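Local coordinates for protein UDP-glucose 6-dehydrogenase (Pyrobaculum islandicum, PDB 3VTF) that probably oxidises UDP-glucose to UDP-glucuronate in two steps, reducing two molecules of NAD(+) along the way, at residues 340-345 with 371-376. Sequence-based numbering, arbitrary orientation.
Sequences GLAFKP and VHDPMA. With UPG (uridine-5'-diphosphate-glucose), chain B.
Asp373 ties the loop of residues 340-345 to the end of strand 368-372 through carboxylate oxygen OD1, while OD2 braces the turn that follows. Its CB lies 4.0 Å from CB of Leu341, and CG, anti to the backbone N (chi1 -170°), swings the carboxylate toward the loop's N-H groups. OD1 takes two nearly straight bonds from one face of the carboxylate plane: Leu341 N at 2.9 Å on the anti side, and Ala342 N at 3.0 Å from well above the plane. Trp410 NE1 donates to OD1 too. OD2 accepts from Met375 N (an Asx turn) and Ala376 N, together an Asx motif just ahead of helix 377-384. A short acidic side chain suits this buried spot, and an alanine here would probably leave these four backbone N-H groups and the Trp410 indole N-H without their acceptor.

Gly340 N donates to His372 O (2.8 Å), and glycine fits because a CB at these backbone angles would strike the preceding carbonyl oxygen. Leu341 lays CD1 against Val371 CG2 (3.6 Å), the branched side chains crossing at about a right angle, while the small CB of Ala342 allows close approach to Ala376. Beyond, Phe343 O accepts from ribose O3C and Lys344 NZ grips phosphate oxygen O2A (2.6 Å). The contact joins the segments following neighbouring parallel strands 335-339 and 368-372, beside helix 377-384, and the first runs on into the UDP-glucose site.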
ATOM      1  N   GLY A 340      13.597   3.518 -24.526  1.00 25.56           N
ATOM      2  CA  GLY A 340      12.948   4.362 -23.512  1.00 24.22           C
ATOM      3  C   GLY A 340      14.031   4.990 -22.600  1.00 28.55           C
ATOM      4  O   GLY A 340      14.819   4.272 -22.007  1.00 27.09           O
ATOM      5  N   LEU A 341      14.091   6.332 -22.555  1.00 26.16           N
ATOM      6  CA  LEU A 341      15.043   7.016 -21.743  1.00 25.17           C
ATOM      7  C   LEU A 341      14.301   7.991 -20.825  1.00 27.89           C
ATOM      8  O   LEU A 341      14.826   8.338 -19.781  1.00 28.91           O
ATOM      9  CB  LEU A 341      16.003   7.810 -22.630  1.00 26.23           C
ATOM     10  CG  LEU A 341      16.886   6.948 -23.520  1.00 29.79           C
ATOM     11  CD1 LEU A 341      17.645   7.785 -24.545  1.00 27.52           C
ATOM     12  CD2 LEU A 341      17.864   6.083 -22.719  1.00 28.09           C
ATOM     13  N   ALA A 342      13.157   8.543 -21.265  1.00 26.33           N
ATOM     14  CA  ALA A 342      12.335   9.380 -20.369  1.00 28.43           C
ATOM     15  C   ALA A 342      11.976   8.561 -19.121  1.00 28.66           C
ATOM     16  O   ALA A 342      11.810   7.349 -19.213  1.00 24.55           O
ATOM     17  CB  ALA A 342      11.052   9.824 -21.050  1.00 26.69           C
ATOM     18  N   PHE A 343      11.790   9.198 -17.972  1.00 24.27           N
ATOM     19  CA  PHE A 343      11.588   8.448 -16.718  1.00 28.32           C
ATOM     20  C   PHE A 343      10.198   7.826 -16.640  1.00 29.35           C
ATOM     21  O   PHE A 343       9.961   6.883 -15.877  1.00 27.23           O
ATOM     22  CB  PHE A 343      11.838   9.360 -15.489  1.00 24.53           C
ATOM     23  CG  PHE A 343      10.650  10.167 -15.022  1.00 25.60           C
ATOM     24  CD1 PHE A 343       9.854   9.711 -14.015  1.00 26.47           C
ATOM     25  CD2 PHE A 343      10.433  11.425 -15.511  1.00 30.76           C
ATOM     26  CE1 PHE A 343       8.819  10.472 -13.495  1.00 31.35           C
ATOM     27  CE2 PHE A 343       9.395  12.205 -15.029  1.00 34.07           C
ATOM     28  CZ  PHE A 343       8.584  11.743 -14.018  1.00 30.84           C
ATOM     29  N   LYS A 344       9.298   8.341 -17.464  1.00 26.95           N
ATOM     30  CA  LYS A 344       8.035   7.680 -17.748  1.00 29.57           C
ATOM     31  C   LYS A 344       7.522   8.177 -19.107  1.00 28.75           C
ATOM     32  O   LYS A 344       8.137   9.106 -19.691  1.00 34.19           O
ATOM     33  CB  LYS A 344       7.008   7.997 -16.705  1.00 28.00           C
ATOM     34  CG  LYS A 344       6.756   9.505 -16.570  1.00 30.60           C
ATOM     35  CD  LYS A 344       5.633   9.627 -15.595  1.00 38.20           C
ATOM     36  CE  LYS A 344       4.984  10.971 -15.780  1.00 39.59           C
ATOM     37  NZ  LYS A 344       3.992  11.091 -14.682  1.00 46.36           N
ATOM     38  N   PRO A 345       6.424   7.552 -19.645  1.00 31.65           N
ATOM     39  CA  PRO A 345       5.943   7.965 -20.960  1.00 30.80           C
ATOM     40  C   PRO A 345       5.400   9.404 -20.984  1.00 35.06           C
ATOM     41  O   PRO A 345       4.895   9.925 -19.981  1.00 29.08           O
ATOM     42  CB  PRO A 345       4.763   6.990 -21.235  1.00 31.51           C
ATOM     43  CG  PRO A 345       5.097   5.753 -20.423  1.00 33.25           C
ATOM     44  CD  PRO A 345       5.635   6.381 -19.141  1.00 33.03           C
ATOM     45  N   VAL A 371      20.350   3.547 -28.115  1.00 31.80           N
ATOM     46  CA  VAL A 371      19.184   3.999 -27.372  1.00 30.02           C
ATOM     47  C   VAL A 371      18.162   4.680 -28.268  1.00 32.99           C
ATOM     48  O   VAL A 371      18.506   5.207 -29.303  1.00 34.68           O
ATOM     49  CB  VAL A 371      19.571   4.966 -26.230  1.00 31.18           C
ATOM     50  CG1 VAL A 371      20.615   4.343 -25.333  1.00 28.82           C
ATOM     51  CG2 VAL A 371      20.041   6.293 -26.785  1.00 29.06           C
ATOM     52  N   HIS A 372      16.905   4.646 -27.864  1.00 28.46           N
ATOM     53  CA  HIS A 372      15.865   5.433 -28.482  1.00 31.65           C
ATOM     54  C   HIS A 372      14.895   5.962 -27.468  1.00 31.25           C
ATOM     55  O   HIS A 372      14.658   5.329 -26.450  1.00 28.94           O
ATOM     56  CB  HIS A 372      15.092   4.616 -29.510  1.00 29.69           C
ATOM     57  CG  HIS A 372      13.858   5.308 -30.026  1.00 31.85           C
ATOM     58  ND1 HIS A 372      12.664   5.142 -29.474  1.00 29.44           N
ATOM     59  CD2 HIS A 372      13.684   6.200 -31.065  1.00 29.02           C
ATOM     60  CE1 HIS A 372      11.766   5.876 -30.125  1.00 29.26           C
ATOM     61  NE2 HIS A 372      12.391   6.524 -31.096  1.00 30.45           N
ATOM     62  N   ASP A 373      14.319   7.126 -27.733  1.00 28.83           N
ATOM     63  CA  ASP A 373      13.135   7.589 -27.020  1.00 28.05           C
ATOM     64  C   ASP A 373      12.343   8.474 -27.949  1.00 31.22           C
ATOM     65  O   ASP A 373      12.924   9.209 -28.703  1.00 33.59           O
ATOM     66  CB  ASP A 373      13.519   8.363 -25.756  1.00 30.66           C
ATOM     67  CG  ASP A 373      12.337   8.653 -24.866  1.00 28.45           C
ATOM     68  OD1 ASP A 373      12.076   7.868 -23.953  1.00 29.68           O
ATOM     69  OD2 ASP A 373      11.656   9.652 -25.091  1.00 28.19           O
ATOM     70  N   PRO A 374      11.024   8.456 -27.905  1.00 34.59           N
ATOM     71  CA  PRO A 374      10.361   9.382 -28.832  1.00 32.94           C
ATOM     72  C   PRO A 374      10.564  10.870 -28.505  1.00 42.67           C
ATOM     73  O   PRO A 374      10.375  11.697 -29.408  1.00 32.85           O
ATOM     74  CB  PRO A 374       8.864   9.045 -28.653  1.00 31.43           C
ATOM     75  CG  PRO A 374       8.884   7.566 -28.179  1.00 35.40           C
ATOM     76  CD  PRO A 374      10.056   7.615 -27.182  1.00 31.36           C
ATOM     77  N   MET A 375      10.846  11.242 -27.241  1.00 36.85           N
ATOM     78  CA  MET A 375      11.041  12.660 -26.911  1.00 38.19           C
ATOM     79  C   MET A 375      12.352  13.001 -26.212  1.00 42.76           C
ATOM     80  O   MET A 375      12.861  14.092 -26.361  1.00 35.48           O
ATOM     81  CB  MET A 375       9.905  13.186 -26.080  1.00 36.18           C
ATOM     82  CG  MET A 375       8.574  13.143 -26.787  1.00 47.38           C
ATOM     83  SD  MET A 375       7.362  13.802 -25.644  1.00 45.18           S
ATOM     84  CE  MET A 375       7.781  15.569 -25.786  1.00 51.35           C
ATOM     85  N   ALA A 376      12.925  12.095 -25.435  1.00 33.71           N
ATOM     86  CA  ALA A 376      13.917  12.547 -24.439  1.00 33.57           C
ATOM     87  C   ALA A 376      15.352  12.452 -24.919  1.00 33.55           C
ATOM     88  O   ALA A 376      16.273  12.503 -24.116  1.00 31.44           O
ATOM     89  CB  ALA A 376      13.717  11.717 -23.122  1.00 34.50           C
TER
HETATM   90  N1  UPG B1001       6.082   3.787 -11.894  1.00 23.90           N
HETATM   91  C2  UPG B1001       6.274   2.376 -11.804  1.00 23.29           C
HETATM   92  N3  UPG B1001       5.212   1.590 -11.610  1.00 22.31           N
HETATM   93  C4  UPG B1001       3.958   2.151 -11.424  1.00 24.34           C
HETATM   94  C5  UPG B1001       3.722   3.569 -11.479  1.00 23.78           C
HETATM   95  C6  UPG B1001       4.865   4.369 -11.680  1.00 22.90           C
HETATM   96  O2  UPG B1001       7.423   1.847 -11.934  1.00 22.06           O
HETATM   97  O4  UPG B1001       2.981   1.364 -11.188  1.00 22.33           O
HETATM   98  C1C UPG B1001       7.323   4.574 -12.084  1.00 22.68           C
HETATM   99  C2C UPG B1001       7.174   5.488 -13.284  1.00 25.70           C
HETATM  100  O2C UPG B1001       7.603   4.868 -14.494  1.00 23.54           O
HETATM  101  C3C UPG B1001       8.100   6.667 -12.910  1.00 25.06           C
HETATM  102  C4C UPG B1001       8.003   6.749 -11.386  1.00 21.74           C
HETATM  103  O4C UPG B1001       7.376   5.511 -10.984  1.00 23.46           O
HETATM  104  O3C UPG B1001       9.477   6.292 -13.180  1.00 24.60           O
HETATM  105  C5C UPG B1001       7.130   7.924 -10.885  1.00 26.48           C
HETATM  106  O5C UPG B1001       5.960   7.976 -11.711  1.00 26.47           O
HETATM  107  PA  UPG B1001       4.808   9.176 -11.439  1.00 30.73           P
HETATM  108  O1A UPG B1001       4.174   9.013 -10.019  1.00 25.13           O
HETATM  109  O2A UPG B1001       3.953   9.313 -12.725  1.00 33.07           O
HETATM  110  O3A UPG B1001       5.762  10.460 -11.623  1.00 29.60           O
HETATM  111  PB  UPG B1001       5.839  11.898 -10.834  1.00 31.34           P
HETATM  112  O1B UPG B1001       5.541  12.976 -11.845  1.00 32.13           O
HETATM  113  O2B UPG B1001       7.300  11.719 -10.354  1.00 33.54           O
HETATM  114  O3B UPG B1001       4.701  12.027  -9.724  1.00 28.67           O
HETATM  115  C1' UPG B1001       4.995  11.757  -8.319  1.00 28.03           C
HETATM  116  C2' UPG B1001       3.669  11.518  -7.631  1.00 26.37           C
HETATM  117  C3' UPG B1001       2.918  12.869  -7.555  1.00 27.25           C
HETATM  118  C4' UPG B1001       3.834  13.873  -6.815  1.00 28.37           C
HETATM  119  C5' UPG B1001       5.113  14.111  -7.713  1.00 27.96           C
HETATM  120  C6' UPG B1001       6.194  15.053  -7.136  1.00 27.79           C
HETATM  121  O2' UPG B1001       3.034  10.630  -8.631  1.00 25.44           O
HETATM  122  O3' UPG B1001       1.722  12.638  -6.837  1.00 25.38           O
HETATM  123  O4' UPG B1001       3.120  15.127  -6.753  1.00 29.95           O
HETATM  124  O5' UPG B1001       5.748  12.801  -7.702  1.00 31.91           O
HETATM  125  O6' UPG B1001       6.167  14.999  -5.689  1.00 23.12           O